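Local coordinates for biotin transporter BioY (PDB 4DVE), which binds biotin as the membrane-embedded S component of an energy-coupling factor (ECF) ABC transporter for uptake of the vitamin, at residues A28-L33 / G72-L77; L20-F25 / G60-K65; F142-G147 / P171-K176; M53-A58 / I104-T109. All blocks are in the same frame, centred on the assembly; numbering follows the deposited sequence. Where two conformers were deposited one is given.

Contact 1: residues A28-L33 / G72-L77. With BNG (nonyl beta-D-glucopyranoside), chain E.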
# COMPACT_ATOMS: atom_id res chain seq x y z
N ALA A 28 6.59 -7.51 -7.39
CA ALA A 28 6.71 -8.93 -7.02
C ALA A 28 6.53 -9.13 -5.51
O ALA A 28 5.88 -10.11 -5.09
CB ALA A 28 8.06 -9.49 -7.48
N PHE A 29 7.08 -8.21 -4.70
CA PHE A 29 6.99 -8.30 -3.24
C PHE A 29 5.55 -8.19 -2.74
O PHE A 29 5.10 -8.96 -1.87
CB PHE A 29 7.86 -7.21 -2.60
CG PHE A 29 7.95 -7.30 -1.11
CD1 PHE A 29 8.73 -8.28 -0.52
CD2 PHE A 29 7.22 -6.45 -0.31
CE1 PHE A 29 8.80 -8.38 0.86
CE2 PHE A 29 7.29 -6.55 1.07
CZ PHE A 29 8.07 -7.52 1.66
N ILE A 30 4.81 -7.26 -3.32
CA ILE A 30 3.41 -7.10 -3.01
C ILE A 30 2.63 -8.38 -3.33
O ILE A 30 1.75 -8.84 -2.53
CB ILE A 30 2.82 -5.89 -3.75
CG1 ILE A 30 3.45 -4.57 -3.26
CG2 ILE A 30 1.30 -5.86 -3.56
CD1 ILE A 30 3.29 -3.40 -4.25
N ILE A 31 2.94 -8.97 -4.48
CA ILE A 31 2.34 -10.25 -4.91
C ILE A 31 2.69 -11.38 -3.92
O ILE A 31 1.80 -12.11 -3.50
CB ILE A 31 2.76 -10.63 -6.35
CG1 ILE A 31 2.17 -9.63 -7.36
CG2 ILE A 31 2.31 -12.06 -6.69
CD1 ILE A 31 2.72 -9.75 -8.78
N ILE A 32 3.96 -11.49 -3.54
CA ILE A 32 4.40 -12.53 -2.58
C ILE A 32 3.65 -12.41 -1.22
O ILE A 32 3.24 -13.42 -0.66
CB ILE A 32 5.94 -12.48 -2.39
CG1 ILE A 32 6.63 -13.00 -3.67
CG2 ILE A 32 6.40 -13.33 -1.19
CD1 ILE A 32 8.11 -12.64 -3.76
N LEU A 33 3.44 -11.20 -0.73
CA LEU A 33 2.66 -10.99 0.50
C LEU A 33 1.24 -11.53 0.41
O LEU A 33 0.67 -11.99 1.39
CB LEU A 33 2.65 -9.50 0.89
CG LEU A 33 3.98 -8.84 1.30
CD1 LEU A 33 3.73 -7.35 1.52
CD2 LEU A 33 4.61 -9.48 2.52
N GLY A 72 0.53 0.18 -9.35
CA GLY A 72 -0.32 0.17 -10.52
C GLY A 72 -0.17 -1.10 -11.31
O GLY A 72 -1.16 -1.68 -11.76
N ALA A 73 1.07 -1.55 -11.45
CA ALA A 73 1.33 -2.75 -12.22
C ALA A 73 0.72 -3.96 -11.53
O ALA A 73 0.18 -4.85 -12.19
CB ALA A 73 2.84 -2.92 -12.45
N PHE A 74 0.86 -4.01 -10.21
CA PHE A 74 0.26 -5.07 -9.39
C PHE A 74 -1.27 -5.09 -9.59
O PHE A 74 -1.88 -6.13 -9.85
CB PHE A 74 0.63 -4.84 -7.90
CG PHE A 74 -0.31 -5.50 -6.93
CD1 PHE A 74 -0.36 -6.88 -6.82
CD2 PHE A 74 -1.13 -4.73 -6.12
CE1 PHE A 74 -1.27 -7.49 -5.94
CE2 PHE A 74 -2.01 -5.35 -5.22
CZ PHE A 74 -2.08 -6.72 -5.14
N LEU A 75 -1.89 -3.92 -9.47
CA LEU A 75 -3.33 -3.81 -9.59
C LEU A 75 -3.80 -4.17 -11.00
O LEU A 75 -4.83 -4.85 -11.16
CB LEU A 75 -3.80 -2.39 -9.20
CG LEU A 75 -3.61 -1.99 -7.75
CD1 LEU A 75 -3.97 -0.51 -7.52
CD2 LEU A 75 -4.47 -2.88 -6.88
N ALA A 76 -3.05 -3.72 -12.01
CA ALA A 76 -3.34 -4.05 -13.40
C ALA A 76 -3.34 -5.58 -13.61
O ALA A 76 -4.22 -6.14 -14.29
CB ALA A 76 -2.35 -3.36 -14.33
N LEU A 77 -2.37 -6.26 -13.01
CA LEU A 77 -2.32 -7.72 -13.08
C LEU A 77 -3.58 -8.35 -12.49
O LEU A 77 -4.14 -9.29 -13.05
CB LEU A 77 -1.05 -8.25 -12.40
CG LEU A 77 0.28 -8.06 -13.14
CD1 LEU A 77 1.42 -8.68 -12.37
CD2 LEU A 77 0.27 -8.66 -14.55
C1 BNG E . 6.64 -4.40 -13.47
C2 BNG E . 7.13 -3.10 -12.85
C3 BNG E . 7.19 -1.99 -13.90
C4 BNG E . 7.92 -2.45 -15.15
C5 BNG E . 7.38 -3.79 -15.63
C6 BNG E . 8.16 -4.29 -16.84
C1' BNG E . 6.34 -6.71 -13.05
C2' BNG E . 6.89 -7.82 -12.17
C3' BNG E . 5.89 -8.97 -12.06
C4' BNG E . 6.33 -9.97 -11.00
C5' BNG E . 5.39 -11.17 -10.95
C6' BNG E . 5.68 -12.05 -9.74
C7' BNG E . 4.96 -13.39 -9.85
C8' BNG E . 5.04 -14.16 -8.54
C9' BNG E . 6.47 -14.30 -8.08
O1 BNG E . 6.69 -5.44 -12.50
O2 BNG E . 6.26 -2.71 -11.79
O3 BNG E . 7.87 -0.85 -13.34
O4 BNG E . 7.76 -1.47 -16.18
O5 BNG E . 7.47 -4.75 -14.58
O6 BNG E . 7.93 -5.70 -17.01
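Helix segments 28-33 and 72-77 pass at an angle of 51°, with their axes 9.8 Å apart at closest approach, and Ile31 and Phe74 have the nearest CA atoms. The gap is bridged by side chains. Ile30 sets a methyl group on the Phe74 ring. Its CG2 lies 3.5 Å from the ring centroid and only 3° off the ring normal, a CH-pi contact over the middle of one face. All six ring carbons are therefore almost equally far from this methyl. Phe74 CG is turned roughly anti to the backbone N (chi1 157°), and the ring reaches across to helix 13-33. Ile31 meets the same ring from another side. Its CG1 is 3.8 Å from Phe74 CD1, at the ring edge and near its plane. Further out, Ile31 CD1 meets Leu77 CD1 at 4.0 Å. Ile31 CD1 also lies 3.7 Å from C5' of the nonyl chain of a bound detergent. Phe74 also touches Trp106 and Leu85, two residues of the biotin pocket. The arrangement is apolar packing of two helices predicted to span the membrane, with a detergent whose nonyl chain packs on Ala28 and Ile31 and whose sugar O2 lies near Ala73.

Contact 2: residues L20-F25 / G60-K65. With BNG (nonyl beta-D-glucopyranoside), chain E; BNG (nonyl beta-D-glucopyranoside), chain F.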
# COMPACT_ATOMS: atom_id res chain seq x y z
N LEU A 20 13.94 0.07 -12.99
CA LEU A 20 13.20 -1.09 -13.48
C LEU A 20 13.29 -2.27 -12.52
O LEU A 20 12.26 -2.85 -12.15
CB LEU A 20 13.70 -1.48 -14.86
CG LEU A 20 13.06 -2.74 -15.46
CD1 LEU A 20 11.57 -2.48 -15.69
CD2 LEU A 20 13.73 -3.17 -16.76
N THR A 21 14.51 -2.59 -12.10
CA THR A 21 14.77 -3.68 -11.15
C THR A 21 14.01 -3.52 -9.84
O THR A 21 13.28 -4.42 -9.42
CB THR A 21 16.29 -3.82 -10.88
OG1 THR A 21 16.94 -4.15 -12.10
CG2 THR A 21 16.61 -4.92 -9.83
N TYR A 22 14.16 -2.35 -9.22
CA TYR A 22 13.47 -2.03 -7.96
C TYR A 22 11.95 -1.99 -8.08
O TYR A 22 11.23 -2.47 -7.20
CB TYR A 22 13.93 -0.66 -7.45
CG TYR A 22 15.38 -0.52 -7.04
CD1 TYR A 22 16.16 -1.61 -6.65
CD2 TYR A 22 15.95 0.75 -6.98
CE1 TYR A 22 17.49 -1.44 -6.24
CE2 TYR A 22 17.25 0.94 -6.55
CZ TYR A 22 18.02 -0.15 -6.18
OH TYR A 22 19.31 0.09 -5.78
N SER A 23 11.47 -1.40 -9.16
CA SER A 23 10.04 -1.33 -9.40
C SER A 23 9.45 -2.73 -9.61
O SER A 23 8.40 -3.05 -9.06
CB SER A 23 9.75 -0.42 -10.59
OG SER A 23 10.10 0.92 -10.25
N ALA A 24 10.15 -3.57 -10.39
CA ALA A 24 9.73 -4.95 -10.60
C ALA A 24 9.77 -5.72 -9.29
O ALA A 24 8.82 -6.43 -8.97
CB ALA A 24 10.56 -5.64 -11.68
N PHE A 25 10.83 -5.53 -8.50
CA PHE A 25 10.90 -6.17 -7.18
C PHE A 25 9.73 -5.80 -6.24
O PHE A 25 9.20 -6.66 -5.52
CB PHE A 25 12.23 -5.89 -6.47
CG PHE A 25 12.30 -6.51 -5.11
CD1 PHE A 25 12.80 -7.80 -4.93
CD2 PHE A 25 11.82 -5.83 -3.99
CE1 PHE A 25 12.84 -8.38 -3.67
CE2 PHE A 25 11.85 -6.41 -2.73
CZ PHE A 25 12.37 -7.69 -2.57
N GLY A 60 7.60 5.04 -0.07
CA GLY A 60 8.74 5.40 0.76
C GLY A 60 10.07 4.93 0.19
O GLY A 60 11.13 5.43 0.58
N LEU A 61 10.01 3.96 -0.72
CA LEU A 61 11.22 3.47 -1.40
C LEU A 61 11.43 4.13 -2.75
O LEU A 61 12.53 4.56 -3.05
CB LEU A 61 11.21 1.96 -1.56
CG LEU A 61 11.47 1.19 -0.26
CD1 LEU A 61 11.21 -0.32 -0.42
CD2 LEU A 61 12.88 1.52 0.23
N LEU A 62 10.38 4.20 -3.55
CA LEU A 62 10.51 4.56 -4.94
C LEU A 62 9.92 5.90 -5.25
O LEU A 62 9.90 6.33 -6.40
CB LEU A 62 9.86 3.46 -5.80
CG LEU A 62 10.60 2.11 -5.74
CD1 LEU A 62 9.94 1.05 -6.60
CD2 LEU A 62 12.09 2.25 -6.10
N GLY A 63 9.37 6.57 -4.22
CA GLY A 63 8.83 7.91 -4.39
C GLY A 63 7.48 7.93 -5.06
O GLY A 63 6.90 6.86 -5.34
N PRO A 64 6.94 9.15 -5.29
CA PRO A 64 5.54 9.24 -5.69
C PRO A 64 5.25 8.79 -7.11
O PRO A 64 4.11 8.46 -7.42
CB PRO A 64 5.23 10.73 -5.51
CG PRO A 64 6.57 11.41 -5.71
CD PRO A 64 7.54 10.47 -5.06
N LYS A 65 6.26 8.76 -7.98
CA LYS A 65 6.06 8.31 -9.37
C LYS A 65 6.20 6.79 -9.51
O LYS A 65 5.23 6.08 -9.81
CB LYS A 65 7.03 9.04 -10.32
CG LYS A 65 6.90 8.62 -11.79
CD LYS A 65 7.78 9.47 -12.71
CE LYS A 65 7.44 9.13 -14.16
NZ LYS A 65 8.29 9.78 -15.20
C1 BNG E . 6.64 -4.40 -13.47
C2 BNG E . 7.13 -3.10 -12.85
C3 BNG E . 7.19 -1.99 -13.90
C4 BNG E . 7.92 -2.45 -15.15
C5 BNG E . 7.38 -3.79 -15.63
C6 BNG E . 8.16 -4.29 -16.84
C1' BNG E . 6.34 -6.71 -13.05
C2' BNG E . 6.89 -7.82 -12.17
C3' BNG E . 5.89 -8.97 -12.06
C4' BNG E . 6.33 -9.97 -11.00
C5' BNG E . 5.39 -11.17 -10.95
C6' BNG E . 5.68 -12.05 -9.74
C7' BNG E . 4.96 -13.39 -9.85
C8' BNG E . 5.04 -14.16 -8.54
C9' BNG E . 6.47 -14.30 -8.08
O1 BNG E . 6.69 -5.44 -12.50
O2 BNG E . 6.26 -2.71 -11.79
O3 BNG E . 7.87 -0.85 -13.34
O4 BNG E . 7.76 -1.47 -16.18
O5 BNG E . 7.47 -4.75 -14.58
O6 BNG E . 7.93 -5.70 -17.01
C1 BNG F . 4.60 13.59 -9.12
C2 BNG F . 5.99 13.95 -8.59
C3 BNG F . 5.89 14.93 -7.43
C4 BNG F . 4.98 16.11 -7.78
C5 BNG F . 3.66 15.62 -8.36
C6 BNG F . 2.78 16.79 -8.78
C1' BNG F . 3.49 12.15 -10.62
C2' BNG F . 3.64 10.63 -10.65
C3' BNG F . 2.73 10.01 -11.70
C4' BNG F . 2.12 8.71 -11.20
C5' BNG F . 2.10 7.66 -12.31
C6' BNG F . 0.74 6.96 -12.36
C7' BNG F . 0.91 5.48 -12.68
C8' BNG F . -0.44 4.82 -12.93
C9' BNG F . -0.29 3.32 -13.10
O1 BNG F . 4.73 12.74 -10.26
O2 BNG F . 6.65 12.76 -8.15
O3 BNG F . 7.20 15.42 -7.11
O4 BNG F . 4.73 16.88 -6.60
O5 BNG F . 3.91 14.78 -9.48
O6 BNG F . 2.38 16.62 -10.14
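Tyr22 and Ser23 meet Leu62 across this contact, and Leu20 begins the segment at the detergent beside it. Leu20 CD1 packs on C4 of the glucose ring of one nonyl glucoside, 3.7 Å away. Tyr22 touches Leu62 through the root of its side chain: Tyr22 CB is 3.7 Å from Leu62 CD2. With CG beside the backbone N (chi1 -65°), the Tyr22 ring runs on past Leu62 and stacks with Phe193. Ser23 takes the other branch of the leucine. In the conformer described, its OG lies 3.7 Å from Leu62 CD1, and its CA is equally close to that methyl. The fork of Leu62 thus presses against two successive residues. In this conformer Ser23 OG is also hydrogen-bonded to Thr19 O, one turn back in its own helix. Ser23 O accepts from Ser70 OG and Thr27 OG1, and makes a weak bond of 3.5 Å with O2 of the glucoside. Ala24 follows, its CA 3.6 Å from O1 of the same sugar. On the partner side the helix is kinked. Gly63 has positive phi (77°), and Lys65 lies beside the alkyl chain of a second nonyl glucoside. The contact is a small, mainly apolar interface that joins helix 13-33 to the kinked part of helix 52-80, with bound detergent beside both.

Contact 3: residues F142-G147 / P171-K176. With BTN (biotin), chain D.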
# COMPACT_ATOMS: atom_id res chain seq x y z
N PHE A 142 -6.44 6.74 5.50
CA PHE A 142 -7.00 6.98 4.16
C PHE A 142 -7.55 5.68 3.55
O PHE A 142 -8.71 5.62 3.17
CB PHE A 142 -5.92 7.57 3.22
CG PHE A 142 -6.33 7.65 1.77
CD1 PHE A 142 -7.33 8.54 1.36
CD2 PHE A 142 -5.73 6.84 0.83
CE1 PHE A 142 -7.70 8.62 0.03
CE2 PHE A 142 -6.09 6.91 -0.50
CZ PHE A 142 -7.07 7.79 -0.91
N VAL A 143 -6.72 4.65 3.49
CA VAL A 143 -7.13 3.35 2.95
C VAL A 143 -8.36 2.73 3.65
O VAL A 143 -9.35 2.37 2.96
CB VAL A 143 -5.95 2.36 2.93
CG1 VAL A 143 -6.40 0.92 2.62
CG2 VAL A 143 -4.87 2.87 1.95
N ASP A 144 -8.34 2.68 4.98
CA ASP A 144 -9.39 2.04 5.75
C ASP A 144 -10.70 2.85 5.72
O ASP A 144 -11.78 2.28 5.65
CB ASP A 144 -8.93 1.71 7.20
CG ASP A 144 -7.74 0.70 7.25
OD1 ASP A 144 -7.27 0.26 6.18
OD2 ASP A 144 -7.23 0.40 8.37
N PHE A 145 -10.59 4.17 5.67
CA PHE A 145 -11.75 5.04 5.50
C PHE A 145 -12.43 4.89 4.14
O PHE A 145 -13.66 4.66 4.08
CB PHE A 145 -11.32 6.49 5.73
CG PHE A 145 -12.44 7.43 5.74
CD1 PHE A 145 -13.34 7.42 6.81
CD2 PHE A 145 -12.66 8.26 4.67
CE1 PHE A 145 -14.42 8.29 6.83
CE2 PHE A 145 -13.74 9.14 4.69
CZ PHE A 145 -14.63 9.15 5.77
N VAL A 146 -11.67 4.98 3.05
CA VAL A 146 -12.27 4.73 1.73
C VAL A 146 -12.86 3.31 1.63
O VAL A 146 -13.95 3.11 1.08
CB VAL A 146 -11.27 4.99 0.56
CG1 VAL A 146 -11.91 4.68 -0.80
CG2 VAL A 146 -10.77 6.46 0.58
N GLY A 147 -12.12 2.33 2.12
CA GLY A 147 -12.57 0.95 2.18
C GLY A 147 -13.90 0.78 2.92
O GLY A 147 -14.79 0.07 2.43
N PRO A 171 -4.94 -2.46 14.73
CA PRO A 171 -3.73 -3.00 15.37
C PRO A 171 -2.74 -3.62 14.39
O PRO A 171 -1.51 -3.35 14.47
CB PRO A 171 -4.27 -4.07 16.33
CG PRO A 171 -5.74 -3.84 16.43
CD PRO A 171 -6.19 -3.02 15.27
N GLY A 172 -3.27 -4.45 13.49
CA GLY A 172 -2.46 -5.08 12.43
C GLY A 172 -1.92 -4.02 11.46
O GLY A 172 -0.76 -4.10 11.05
N ASP A 173 -2.73 -3.03 11.12
CA ASP A 173 -2.28 -1.97 10.20
C ASP A 173 -1.19 -1.07 10.80
O ASP A 173 -0.26 -0.65 10.07
CB ASP A 173 -3.44 -1.16 9.63
CG ASP A 173 -4.30 -1.96 8.63
OD1 ASP A 173 -3.90 -3.09 8.25
OD2 ASP A 173 -5.41 -1.48 8.24
N CYS A 174 -1.27 -0.82 12.12
CA CYS A 174 -0.23 -0.06 12.82
C CYS A 174 1.09 -0.80 12.89
O CYS A 174 2.16 -0.18 12.67
CB CYS A 174 -0.67 0.34 14.24
SG CYS A 174 -1.84 1.70 14.22
N ILE A 175 1.03 -2.10 13.18
CA ILE A 175 2.22 -2.96 13.11
C ILE A 175 2.85 -2.91 11.70
O ILE A 175 4.07 -2.78 11.59
CB ILE A 175 1.92 -4.42 13.50
CG1 ILE A 175 1.58 -4.53 14.99
CG2 ILE A 175 3.11 -5.33 13.18
CD1 ILE A 175 0.80 -5.80 15.29
N LYS A 176 2.02 -3.01 10.67
CA LYS A 176 2.50 -2.94 9.27
C LYS A 176 3.16 -1.61 8.98
O LYS A 176 4.17 -1.58 8.30
CB LYS A 176 1.40 -3.19 8.24
CG LYS A 176 0.81 -4.60 8.26
CD LYS A 176 -0.52 -4.66 7.51
CE LYS A 176 -1.53 -5.61 8.13
NZ LYS A 176 -2.86 -5.51 7.47
C11 BTN D . -8.54 -7.97 -1.40
O11 BTN D . -7.57 -8.74 -1.57
O12 BTN D . -9.63 -8.24 -1.92
C10 BTN D . -8.40 -6.67 -0.59
C9 BTN D . -8.53 -6.89 0.92
C8 BTN D . -8.45 -5.54 1.68
C7 BTN D . -8.27 -5.76 3.19
C2 BTN D . -8.15 -4.45 3.96
S1 BTN D . -6.62 -3.60 3.55
C6 BTN D . -6.75 -2.60 5.01
C5 BTN D . -7.38 -3.47 6.12
N1 BTN D . -6.37 -4.14 6.89
C3 BTN D . -6.40 -5.46 6.75
O3 BTN D . -5.65 -6.27 7.30
N2 BTN D . -7.41 -5.77 5.91
C4 BTN D . -8.15 -4.62 5.47
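Asp144 and Asp173 reach toward each other from helices 128-155 and 170-189 in the biotin pocket of this S component. The carboxylates come from opposite directions, with their planes 47° apart. Asp144 OD2 and Asp173 OD2 are only 2.6 Å apart, a spacing at which one acid probably carries a proton. Burial and the close approach of two acids may raise the pKa of one of them, while Lys176 would tend to keep Asp173 charged.

The charged pairing is within segment 171-176. Lys176 NZ forms a salt bridge with Asp173 OD1 at 2.7 Å, meeting that oxygen nearly along its C-O bond. The lysine chain is bent at chi3 (-144°), and its ammonium group comes back to the aspartate one turn earlier. Lys176 NZ is also hydrogen-bonded to Ile49 O and Asn52 OD1, while Asn52 ND2 donates to Asp173 OD1. Asn52 therefore ties the two charged groups together.

Asp173 and Lys176 also bond to biotin, alongside Ser99, Pro47 and Ile49. The ureido N1 of biotin donates to Asp173 OD1 at 3.0 Å with an angle of 160°. A weaker branch from N1 goes to Asp173 OD2. Lys176 NZ makes a weak bond to the ureido oxygen O3.

Asp144 meets the other ring of the ligand by close packing: its OD1 lies 3.1 Å from biotin C6, the carbon next to the sulfur.

Contact 4: residues M53-A58 / I104-T109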
# COMPACT_ATOMS: atom_id res chain seq x y z
N MSE A 53 0.71 -3.99 3.47
CA MSE A 53 2.03 -3.50 3.91
C MSE A 53 2.93 -3.13 2.72
O MSE A 53 3.70 -2.14 2.76
CB MSE A 53 2.69 -4.57 4.78
CG MSE A 53 4.04 -4.06 5.29
SE MSE A 53 4.84 -5.33 6.59
CE MSE A 53 5.35 -6.71 5.28
N GLY A 54 2.90 -3.96 1.67
CA GLY A 54 3.73 -3.70 0.50
C GLY A 54 3.32 -2.41 -0.21
O GLY A 54 4.17 -1.71 -0.79
N ILE A 55 2.02 -2.13 -0.19
CA ILE A 55 1.47 -0.91 -0.73
C ILE A 55 2.04 0.28 0.04
O ILE A 55 2.36 1.29 -0.56
CB ILE A 55 -0.07 -0.86 -0.64
CG1 ILE A 55 -0.72 -2.09 -1.29
CG2 ILE A 55 -0.59 0.43 -1.27
CD1 ILE A 55 -0.29 -2.34 -2.73
N MSE A 56 2.18 0.13 1.35
CA MSE A 56 2.69 1.19 2.20
C MSE A 56 4.14 1.49 1.94
O MSE A 56 4.57 2.66 2.03
CB MSE A 56 2.59 0.81 3.68
CG MSE A 56 1.17 0.75 4.16
SE MSE A 56 1.11 0.27 6.08
CE MSE A 56 -0.59 -0.72 6.08
N MSE A 57 4.93 0.45 1.67
CA MSE A 57 6.37 0.60 1.45
C MSE A 57 6.78 1.22 0.13
O MSE A 57 7.86 1.83 0.04
CB MSE A 57 7.01 -0.79 1.49
CG MSE A 57 7.00 -1.41 2.88
SE MSE A 57 7.39 -3.35 2.77
CE MSE A 57 9.10 -3.16 1.80
N ALA A 58 5.96 1.04 -0.90
CA ALA A 58 6.30 1.41 -2.28
C ALA A 58 6.68 2.88 -2.46
O ALA A 58 7.70 3.19 -3.10
CB ALA A 58 5.14 1.04 -3.22
N ILE A 104 -8.79 0.41 -4.48
CA ILE A 104 -8.72 1.64 -5.22
C ILE A 104 -7.89 2.65 -4.44
O ILE A 104 -7.07 3.35 -5.03
CB ILE A 104 -10.13 2.20 -5.53
CG1 ILE A 104 -10.87 1.25 -6.47
CG2 ILE A 104 -10.03 3.58 -6.16
CD1 ILE A 104 -12.36 1.52 -6.58
N ALA A 105 -8.07 2.71 -3.12
CA ALA A 105 -7.28 3.59 -2.28
C ALA A 105 -5.78 3.24 -2.39
O ALA A 105 -4.92 4.14 -2.35
CB ALA A 105 -7.74 3.55 -0.81
N TRP A 106 -5.47 1.95 -2.55
CA TRP A 106 -4.07 1.51 -2.69
C TRP A 106 -3.34 2.15 -3.85
O TRP A 106 -2.18 2.45 -3.74
CB TRP A 106 -3.95 0.01 -2.84
CG TRP A 106 -4.29 -0.84 -1.66
CD1 TRP A 106 -4.58 -0.44 -0.35
CD2 TRP A 106 -4.42 -2.29 -1.66
NE1 TRP A 106 -4.85 -1.52 0.43
CE2 TRP A 106 -4.78 -2.67 -0.31
CE3 TRP A 106 -4.26 -3.27 -2.62
CZ2 TRP A 106 -4.96 -4.00 0.06
CZ3 TRP A 106 -4.42 -4.61 -2.24
CH2 TRP A 106 -4.78 -4.96 -0.93
N LEU A 107 -4.03 2.36 -4.97
CA LEU A 107 -3.45 3.06 -6.09
C LEU A 107 -2.93 4.46 -5.75
O LEU A 107 -1.94 4.88 -6.31
CB LEU A 107 -4.43 3.16 -7.25
CG LEU A 107 -3.87 3.79 -8.54
CD1 LEU A 107 -2.66 3.00 -9.08
CD2 LEU A 107 -4.98 3.91 -9.57
N PHE A 108 -3.57 5.17 -4.81
CA PHE A 108 -3.17 6.53 -4.47
C PHE A 108 -2.20 6.63 -3.30
O PHE A 108 -1.55 7.65 -3.14
CB PHE A 108 -4.43 7.35 -4.12
CG PHE A 108 -5.33 7.51 -5.28
CD1 PHE A 108 -5.12 8.54 -6.20
CD2 PHE A 108 -6.35 6.61 -5.50
CE1 PHE A 108 -5.94 8.67 -7.30
CE2 PHE A 108 -7.18 6.73 -6.60
CZ PHE A 108 -6.98 7.76 -7.51
N THR A 109 -2.13 5.59 -2.50
CA THR A 109 -1.30 5.56 -1.29
C THR A 109 0.18 5.87 -1.56
O THR A 109 0.74 6.71 -0.86
CB THR A 109 -1.47 4.20 -0.57
OG1 THR A 109 -2.82 4.13 -0.10
CG2 THR A 109 -0.49 4.00 0.60
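Ile55 packs against the indole of Trp106, and the two side chains cross at about a right angle. The CA atoms of this pair are 6.4 Å apart, so the helices come close here. Ile55 CG1 lies over one face of the indole, 3.7 Å from Trp106 CD2. It stands 4.0 Å from the centroid of the five-membered ring, a CH-pi contact placed toward the rim. The torsions of Ile55 are both near -54°, which folds CD1 back beside the indole, close to Trp106 CE3. The branch methyl CG2 is anti to the backbone N. It points into the turn of the other helix, 3.6 Å from Trp106 O and 3.9 Å from Thr109 CB. One isoleucine thus touches both the tryptophan and the threonine three residues later. Trp106 CG lies beside the backbone N (chi1 -69°), which sets one indole face against Ile55 CG1. The ring also packs on Val143 of helix 128-155. Thr109 CB and CG2 touch Ile55 CG2, and Thr109 OG1 is hydrogen-bonded to Phe138 O. Ile55 also touches Ile30 and Val71. This is tight helix-helix packing at the core of the bundle, behind Trp106, which lines the biotin pocket.

From the N terminus, helix 13-33 supplies the first segments of contacts 2 and 1 in turn. Helix 52-80 answers with the segments of contacts 4, 2 and 1, in that order. Contact 2 closes the loop from 20-25 to 60-65, and contact 1 closes that from 28-33 to 72-77. These loops cross, and both cross contact 4, which reaches on to helix 100-119. Contact 3 comes later, in series, and joins helices 128-155 and 170-189. Contact 4 lies nearest the centre of the chain. It touches contact 1 through Phe29 and Met57, and contact 3 through Val143 and Thr109. Contacts 1 and 3 lie on opposite sides of the chain's centre.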